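PDB 5YWN: protein induced by osmotic stress from Scheffersomyces stipitis, which probably catalyses the NADP(H)-dependent reduction of ketones, haloketones among them, as a member of the dihydroflavonol-4-reductase subfamily. Local coordinates for residues Thr3-Ser8 / Lys25-Val30; Val74-His79 / Gln116-Val121; Met129-Glu134 / Trp147-Tyr152. The protein carries 1 engineered substitution. All blocks are in the same frame, centred on the assembly; numbering follows the deposited sequence.

Contact 1. Residues Thr3-Ser8 / Lys25-Val30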
# COMPACT_ATOMS: atom_id res chain seq x y z
N THR A 3 22.42 -8.51 0.02
CA THR A 3 21.70 -7.68 -0.90
C THR A 3 21.01 -6.47 -0.24
O THR A 3 20.45 -6.58 0.80
CB THR A 3 20.60 -8.52 -1.54
OG1 THR A 3 21.18 -9.70 -2.07
CG2 THR A 3 19.90 -7.78 -2.60
N SER A 4 21.04 -5.36 -0.92
CA SER A 4 20.36 -4.17 -0.49
C SER A 4 19.06 -3.89 -1.25
O SER A 4 19.00 -3.97 -2.43
CB SER A 4 21.27 -2.96 -0.58
OG SER A 4 22.06 -2.86 0.52
N VAL A 5 18.04 -3.52 -0.52
CA VAL A 5 16.77 -3.15 -1.08
C VAL A 5 16.48 -1.66 -0.90
O VAL A 5 16.54 -1.17 0.15
CB VAL A 5 15.64 -4.00 -0.50
CG1 VAL A 5 14.30 -3.58 -1.03
CG2 VAL A 5 15.88 -5.48 -0.67
N PHE A 6 16.13 -0.98 -1.97
CA PHE A 6 15.72 0.40 -1.89
C PHE A 6 14.19 0.53 -1.76
O PHE A 6 13.48 -0.08 -2.51
CB PHE A 6 16.22 1.20 -3.07
CG PHE A 6 16.20 2.66 -2.85
CD1 PHE A 6 15.03 3.35 -2.79
CD2 PHE A 6 17.36 3.35 -2.67
CE1 PHE A 6 15.03 4.69 -2.59
CE2 PHE A 6 17.37 4.68 -2.44
CZ PHE A 6 16.21 5.36 -2.41
N VAL A 7 13.74 1.30 -0.80
CA VAL A 7 12.32 1.52 -0.59
C VAL A 7 11.98 3.01 -0.58
O VAL A 7 12.31 3.70 0.32
CB VAL A 7 11.82 0.88 0.70
CG1 VAL A 7 10.35 1.13 0.91
CG2 VAL A 7 12.15 -0.59 0.81
N SER A 8 11.28 3.47 -1.59
CA SER A 8 10.81 4.83 -1.63
C SER A 8 9.68 5.09 -0.62
O SER A 8 8.96 4.22 -0.32
CB SER A 8 10.40 5.24 -3.03
OG SER A 8 9.22 4.68 -3.42
N LYS A 25 14.43 -10.85 6.89
CA LYS A 25 14.97 -11.86 6.01
C LYS A 25 16.47 -11.69 5.68
O LYS A 25 17.02 -12.42 4.93
CB LYS A 25 14.13 -11.96 4.75
CG LYS A 25 12.68 -12.31 4.99
CD LYS A 25 12.44 -13.78 5.15
CE LYS A 25 11.04 -14.06 5.64
NZ LYS A 25 10.80 -15.48 5.97
N GLY A 26 17.10 -10.72 6.29
CA GLY A 26 18.49 -10.48 6.08
C GLY A 26 18.98 -9.51 5.02
O GLY A 26 20.14 -9.30 4.88
N TYR A 27 18.07 -8.89 4.31
CA TYR A 27 18.41 -7.80 3.43
C TYR A 27 18.79 -6.57 4.20
O TYR A 27 18.39 -6.37 5.28
CB TYR A 27 17.22 -7.47 2.53
CG TYR A 27 16.83 -8.57 1.62
CD1 TYR A 27 17.42 -8.73 0.41
CD2 TYR A 27 15.86 -9.44 1.97
CE1 TYR A 27 17.09 -9.76 -0.42
CE2 TYR A 27 15.52 -10.46 1.15
CZ TYR A 27 16.15 -10.60 -0.05
OH TYR A 27 15.81 -11.58 -0.86
N LYS A 28 19.59 -5.75 3.60
CA LYS A 28 19.73 -4.40 3.98
C LYS A 28 18.70 -3.53 3.26
O LYS A 28 18.21 -3.89 2.25
CB LYS A 28 21.13 -3.91 3.74
CG LYS A 28 22.10 -4.24 4.84
CD LYS A 28 23.45 -3.73 4.44
CE LYS A 28 24.49 -3.87 5.50
NZ LYS A 28 25.41 -4.99 5.22
N VAL A 29 18.43 -2.37 3.81
CA VAL A 29 17.49 -1.46 3.28
C VAL A 29 18.02 -0.05 3.14
O VAL A 29 18.68 0.42 3.96
CB VAL A 29 16.17 -1.47 4.12
CG1 VAL A 29 15.26 -0.33 3.77
CG2 VAL A 29 15.46 -2.78 3.99
N VAL A 30 17.64 0.59 2.08
CA VAL A 30 17.83 2.01 1.93
C VAL A 30 16.51 2.65 1.64
O VAL A 30 15.89 2.35 0.67
CB VAL A 30 18.81 2.29 0.78
CG1 VAL A 30 19.12 3.75 0.64
CG2 VAL A 30 20.05 1.45 0.87
O HOH W 1 21.02 -10.45 1.89
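Val5 and Phe6 run alongside Val29 and Val30 in the same direction, and the backbone carries the pairing. Val5 uses both of its polar groups: its N gives a hydrogen bond to Lys28 O at 2.8 Å, and its O accepts one from Val30 N at 2.8 Å. Lys28 N binds Thr3 O at one end, Val7 N binds Val30 O at the other. Between these bonds lie CA-H...O contacts, the shortest from Phe6 CA to Val30 O at 3.2 Å.

This is the first beta-alpha-beta crossover of a Rossmann fold: strand 4-7, helix 13-24, then strand 28-33. The helix ends in a Schellman motif at Gly26, whose positive phi (92°) would jam a CB against the preceding carbonyl. A water accepts from Thr3 N and donates a weak bond to Gly26 O.

The apolar contacts divide between the two faces of the sheet. On the face of Ser4, Phe6 and Val30, the Phe6 ring has CG anti to the backbone N (chi1 -162°), which swings it over Val30 O; that oxygen sits 3.5 Å above the ring plane, offset toward the rim. Val30 CG1 touches Phe6 CE2 at 3.7 Å. On the other face Val5 and Val29 meet Val22 of helix 13-24.

The Tyr27 ring runs alongside the Thr3 side chain, with Thr3 CB 3.7 Å from Tyr27 CD1. Val5 CG2 reaches the same CD1 of Tyr27 obliquely, at 3.8 Å. The Tyr27 hydroxyl is hydrogen-bonded to Glu250 OE1.

Contact 2. Residues Val74-His79 / Gln116-Val121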
# COMPACT_ATOMS: atom_id res chain seq x y z
N VAL A 74 22.60 -1.56 -3.92
CA VAL A 74 21.19 -1.83 -4.10
C VAL A 74 20.95 -2.55 -5.43
O VAL A 74 21.39 -2.13 -6.43
CB VAL A 74 20.39 -0.52 -4.05
CG1 VAL A 74 18.96 -0.69 -4.56
CG2 VAL A 74 20.44 0.07 -2.69
N THR A 75 20.28 -3.67 -5.38
CA THR A 75 19.85 -4.37 -6.57
C THR A 75 18.32 -4.56 -6.76
O THR A 75 17.91 -5.14 -7.68
CB THR A 75 20.53 -5.72 -6.68
OG1 THR A 75 20.06 -6.55 -5.67
CG2 THR A 75 22.05 -5.60 -6.61
N ILE A 76 17.55 -4.11 -5.80
CA ILE A 76 16.09 -4.13 -5.78
C ILE A 76 15.50 -2.75 -5.46
O ILE A 76 15.95 -2.11 -4.57
CB ILE A 76 15.54 -5.15 -4.75
CG1 ILE A 76 16.28 -6.47 -4.84
CG2 ILE A 76 14.05 -5.30 -4.86
CD1 ILE A 76 15.88 -7.32 -6.01
N PHE A 77 14.50 -2.32 -6.20
CA PHE A 77 13.83 -1.07 -5.92
C PHE A 77 12.34 -1.29 -5.71
O PHE A 77 11.68 -1.73 -6.58
CB PHE A 77 14.07 -0.05 -7.01
CG PHE A 77 13.76 1.37 -6.63
CD1 PHE A 77 12.47 1.79 -6.45
CD2 PHE A 77 14.77 2.29 -6.44
CE1 PHE A 77 12.20 3.09 -6.10
CE2 PHE A 77 14.51 3.58 -6.08
CZ PHE A 77 13.22 3.98 -5.92
N LEU A 78 11.85 -0.93 -4.56
CA LEU A 78 10.44 -0.92 -4.31
C LEU A 78 9.92 0.53 -4.23
O LEU A 78 10.19 1.24 -3.30
CB LEU A 78 10.14 -1.69 -3.07
CG LEU A 78 10.92 -2.98 -2.86
CD1 LEU A 78 10.66 -3.63 -1.54
CD2 LEU A 78 10.64 -3.96 -3.96
N HIS A 79 9.20 0.92 -5.26
CA HIS A 79 8.60 2.22 -5.34
C HIS A 79 7.20 2.24 -4.73
O HIS A 79 6.25 1.83 -5.33
CB HIS A 79 8.57 2.67 -6.78
CG HIS A 79 8.05 4.06 -6.96
ND1 HIS A 79 8.31 5.07 -6.09
CD2 HIS A 79 7.30 4.60 -7.94
CE1 HIS A 79 7.74 6.17 -6.51
NE2 HIS A 79 7.13 5.92 -7.64
N GLN A 116 22.64 -2.15 -12.18
CA GLN A 116 22.69 -3.31 -11.35
C GLN A 116 21.33 -3.77 -10.83
O GLN A 116 21.22 -4.85 -10.41
CB GLN A 116 23.67 -3.11 -10.22
CG GLN A 116 23.13 -2.41 -9.01
CD GLN A 116 23.15 -0.94 -9.14
OE1 GLN A 116 23.45 -0.42 -10.17
NE2 GLN A 116 22.82 -0.28 -8.11
N ILE A 117 20.34 -2.91 -10.86
CA ILE A 117 19.05 -3.28 -10.32
C ILE A 117 18.34 -4.23 -11.28
O ILE A 117 18.08 -3.92 -12.36
CB ILE A 117 18.18 -2.07 -9.98
CG1 ILE A 117 18.79 -1.26 -8.88
CG2 ILE A 117 16.81 -2.52 -9.49
CD1 ILE A 117 18.06 -0.01 -8.50
N THR A 118 18.20 -5.44 -10.81
CA THR A 118 17.47 -6.54 -11.36
C THR A 118 15.90 -6.55 -11.29
O THR A 118 15.26 -7.12 -12.10
CB THR A 118 18.04 -7.85 -10.83
OG1 THR A 118 17.70 -7.96 -9.47
CG2 THR A 118 19.53 -7.86 -10.95
N ARG A 119 15.38 -6.04 -10.21
CA ARG A 119 13.97 -6.07 -9.95
C ARG A 119 13.43 -4.73 -9.44
O ARG A 119 14.03 -4.11 -8.64
CB ARG A 119 13.57 -7.21 -9.04
CG ARG A 119 13.92 -8.58 -9.53
CD ARG A 119 12.97 -9.06 -10.59
NE ARG A 119 11.78 -9.59 -10.02
CZ ARG A 119 11.59 -10.86 -9.76
NH1 ARG A 119 12.50 -11.71 -10.05
NH2 ARG A 119 10.50 -11.25 -9.20
N VAL A 120 12.30 -4.34 -9.97
CA VAL A 120 11.54 -3.23 -9.52
C VAL A 120 10.08 -3.65 -9.26
O VAL A 120 9.49 -4.35 -10.05
CB VAL A 120 11.58 -2.09 -10.51
CG1 VAL A 120 10.63 -0.98 -10.10
CG2 VAL A 120 13.00 -1.60 -10.77
N VAL A 121 9.56 -3.21 -8.14
CA VAL A 121 8.19 -3.43 -7.78
C VAL A 121 7.51 -2.10 -7.60
O VAL A 121 7.95 -1.28 -6.84
CB VAL A 121 8.02 -4.25 -6.50
CG1 VAL A 121 6.59 -4.56 -6.21
CG2 VAL A 121 8.88 -5.45 -6.46
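Leu78 and Val121 sit side by side on adjacent parallel strands of the central Rossmann sheet, in the beta-alpha-beta unit formed by strand 74-79, helix 91-113 and strand 119-123. Leu78 leans toward the neighbouring strand (CG anti to the carbonyl carbon, chi1 -40°) and presses CD2 to 3.4 Å from Val121 CG2, tighter than ordinary van der Waals contact. Ile76 repeats the gesture one pair earlier on this face, resting CD1 on Arg119 CB at 3.8 Å. Phe249 of helix 238-250 packs against Ile76 and Leu78.

The opposite face is shaped by Ile117. Its CD1 fits beside Phe77 CB and 4.1 Å from Val74 CG1, while its CG2 bears on the carbonyl of Thr75, 3.4 Å from Thr75 O. Further along, Val120 CG2 meets Phe77 CB at 4.2 Å. Ile110 of helix 91-113 covers Phe77, Ile117 and Val120.

Three backbone bonds, Phe77 N to Arg119 O, Val121 N to Phe77 O and His79 N to Val121 O, hold these bumps in step. Before them the pairing is irregular: Thr75 has psi near zero, and its O receives a weak bond from Thr118 N and a CA-H...O contact from Ile117 CA. The bend of Gln116 at chi2 (-83°) turns its amide toward strand 74-79, and NE2 donates to Val74 O at 2.9 Å, in that carbonyl's plane, though the oxygen sits 18° out of the amide plane.

Contact 3. Residues Met129-Glu134 / Trp147-Tyr152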
# COMPACT_ATOMS: atom_id res chain seq x y z
N MET A 129 -7.46 -0.58 -11.40
CA MET A 129 -8.16 -1.60 -12.09
C MET A 129 -9.64 -1.36 -12.29
O MET A 129 -10.30 -2.11 -12.92
CB MET A 129 -7.98 -2.89 -11.33
CG MET A 129 -6.58 -3.22 -10.94
SD MET A 129 -6.45 -4.68 -9.94
CE MET A 129 -4.95 -5.35 -10.54
N SER A 130 -10.12 -0.29 -11.71
CA SER A 130 -11.50 -0.06 -11.53
C SER A 130 -11.90 1.39 -11.39
O SER A 130 -11.09 2.24 -11.34
CB SER A 130 -11.96 -0.77 -10.29
OG SER A 130 -13.28 -1.15 -10.43
N VAL A 131 -13.20 1.60 -11.25
CA VAL A 131 -13.80 2.87 -10.94
C VAL A 131 -14.67 2.73 -9.73
O VAL A 131 -15.09 1.66 -9.40
CB VAL A 131 -14.64 3.41 -12.10
CG1 VAL A 131 -13.79 3.74 -13.25
CG2 VAL A 131 -15.68 2.40 -12.52
N PRO A 132 -14.99 3.80 -9.07
CA PRO A 132 -15.52 3.69 -7.73
C PRO A 132 -16.79 2.88 -7.66
O PRO A 132 -16.84 1.95 -6.91
CB PRO A 132 -15.81 5.13 -7.37
CG PRO A 132 -14.80 5.87 -8.09
CD PRO A 132 -14.66 5.18 -9.38
N GLU A 133 -17.74 3.14 -8.53
CA GLU A 133 -18.98 2.41 -8.52
C GLU A 133 -18.82 0.89 -8.72
O GLU A 133 -19.66 0.15 -8.32
CB GLU A 133 -19.95 3.00 -9.51
CG GLU A 133 -19.43 3.14 -10.93
CD GLU A 133 -18.55 4.37 -11.16
OE1 GLU A 133 -17.70 4.69 -10.35
OE2 GLU A 133 -18.71 5.00 -12.19
N GLU A 134 -17.79 0.45 -9.39
CA GLU A 134 -17.48 -0.93 -9.60
C GLU A 134 -17.03 -1.70 -8.40
O GLU A 134 -17.33 -2.85 -8.30
CB GLU A 134 -16.49 -1.14 -10.70
CG GLU A 134 -17.05 -0.81 -12.04
CD GLU A 134 -16.05 -0.97 -13.19
OE1 GLU A 134 -14.93 -1.55 -13.01
OE2 GLU A 134 -16.43 -0.52 -14.30
N TRP A 147 -8.32 -3.13 -15.91
CA TRP A 147 -7.85 -1.77 -15.98
C TRP A 147 -8.99 -0.76 -15.84
O TRP A 147 -10.02 -0.94 -16.39
CB TRP A 147 -7.04 -1.53 -17.24
CG TRP A 147 -5.67 -2.07 -17.20
CD1 TRP A 147 -5.25 -3.21 -17.73
CD2 TRP A 147 -4.52 -1.48 -16.59
NE1 TRP A 147 -3.94 -3.38 -17.53
CE2 TRP A 147 -3.46 -2.33 -16.81
CE3 TRP A 147 -4.30 -0.32 -15.89
CZ2 TRP A 147 -2.21 -2.06 -16.34
CZ3 TRP A 147 -3.09 -0.06 -15.43
CH2 TRP A 147 -2.04 -0.92 -15.65
N SER A 148 -8.77 0.28 -15.08
CA SER A 148 -9.74 1.31 -14.93
C SER A 148 -10.02 2.06 -16.22
O SER A 148 -9.17 2.36 -16.95
CB SER A 148 -9.33 2.29 -13.85
OG SER A 148 -10.16 3.38 -13.84
N SER A 149 -11.27 2.37 -16.42
CA SER A 149 -11.71 3.17 -17.51
C SER A 149 -11.69 4.67 -17.30
O SER A 149 -12.00 5.39 -18.19
CB SER A 149 -13.08 2.72 -17.98
OG SER A 149 -14.04 2.82 -17.00
N LEU A 150 -11.36 5.13 -16.11
CA LEU A 150 -11.35 6.54 -15.85
C LEU A 150 -10.34 7.28 -16.69
O LEU A 150 -9.24 6.88 -16.80
CB LEU A 150 -11.03 6.81 -14.42
CG LEU A 150 -11.23 8.19 -13.84
CD1 LEU A 150 -12.71 8.49 -13.73
CD2 LEU A 150 -10.64 8.16 -12.46
N SER A 151 -10.78 8.38 -17.25
CA SER A 151 -9.95 9.28 -18.02
C SER A 151 -9.15 10.24 -17.18
O SER A 151 -9.55 10.57 -16.12
CB SER A 151 -10.79 10.03 -19.02
OG SER A 151 -11.50 11.04 -18.46
N TYR A 152 -8.06 10.72 -17.71
CA TYR A 152 -7.27 11.70 -17.03
C TYR A 152 -8.07 12.99 -16.79
O TYR A 152 -8.03 13.55 -15.75
CB TYR A 152 -6.00 12.00 -17.80
CG TYR A 152 -4.98 12.86 -17.08
CD1 TYR A 152 -5.07 14.24 -17.08
CD2 TYR A 152 -3.95 12.31 -16.42
CE1 TYR A 152 -4.14 15.00 -16.45
CE2 TYR A 152 -3.01 13.07 -15.79
CZ TYR A 152 -3.12 14.43 -15.80
OH TYR A 152 -2.21 15.17 -15.14
O HOH W 2 -13.15 0.36 -15.08
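An ST turn at Ser148 docks against the backbone of Ser130, joining the loop that leads into helix 132-135 to the loop before helix 152-155. The hydroxyl of Ser148 does the joining. Its OG stands anti to the backbone N and beside the carbonyl carbon (chi1 171°), which places it both against the other segment and within reach of Leu150 N. It donates to Ser130 O at 2.9 Å, coming from 62° out of the carbonyl plane, away from the usual lone-pair direction. It also accepts from Leu150 N at 3.1 Å, a nearly straight bond (166°) that closes the turn. Replacing Ser148 by an alanine removes OG, which would probably leave Ser130 O and Leu150 N without these partners and set the turn free to shift. The two backbones run close together here, Met129 C lying 3.4 Å from Ser148 N.

Val131 packs over this turn with a single branch. Its CG1 lies 3.7 Å from Ser148 OG and 3.9 Å from Ser149 OG, and touches Leu150 CB at 4.3 Å, so one methyl spans three successive residues. A second polar chain runs alongside: Ser130 OG donates to Glu134 OE1 at 3.1 Å, on the anti side of the carboxylate and tilted from its plane. A water that accepts from Ser149 N gives a weak bond to the same OE1 of Glu134, tying the two segments through solvent.

Trp147 makes a cation-pi contact with Arg258. Leu150 O accepts from Gln168 NE2, which anchors these loops on helix 159-181; the Leu150 side chain is about 8 Å from that of Tyr163, which with Lys167 is spaced as in the YxxxK motif of the short-chain dehydrogenase/reductase superfamily.

How the contacts relate
Contacts 1 and 2 are successive parts of one parallel sheet, their centres about 9 Å apart. Strands 4-7 and 74-79 are neighbours, joined by a probable hydrogen bond from Leu78 N to Phe6 O at 2.7 Å, by Ser8 OG and His79 ND1 at 2.8 Å, and by the nearly parallel rings of Phe6 and Phe77. Contact 3 stands apart, its centre about 33 Å from that of contact 1 and 28 Å from that of contact 2. Each contact has a side chain in the wider surroundings of the bound NADP, but none of those named here touches it: Val7, His79 and Met129 lie about 9, 8 and 10 Å from it, in a second shell or beyond.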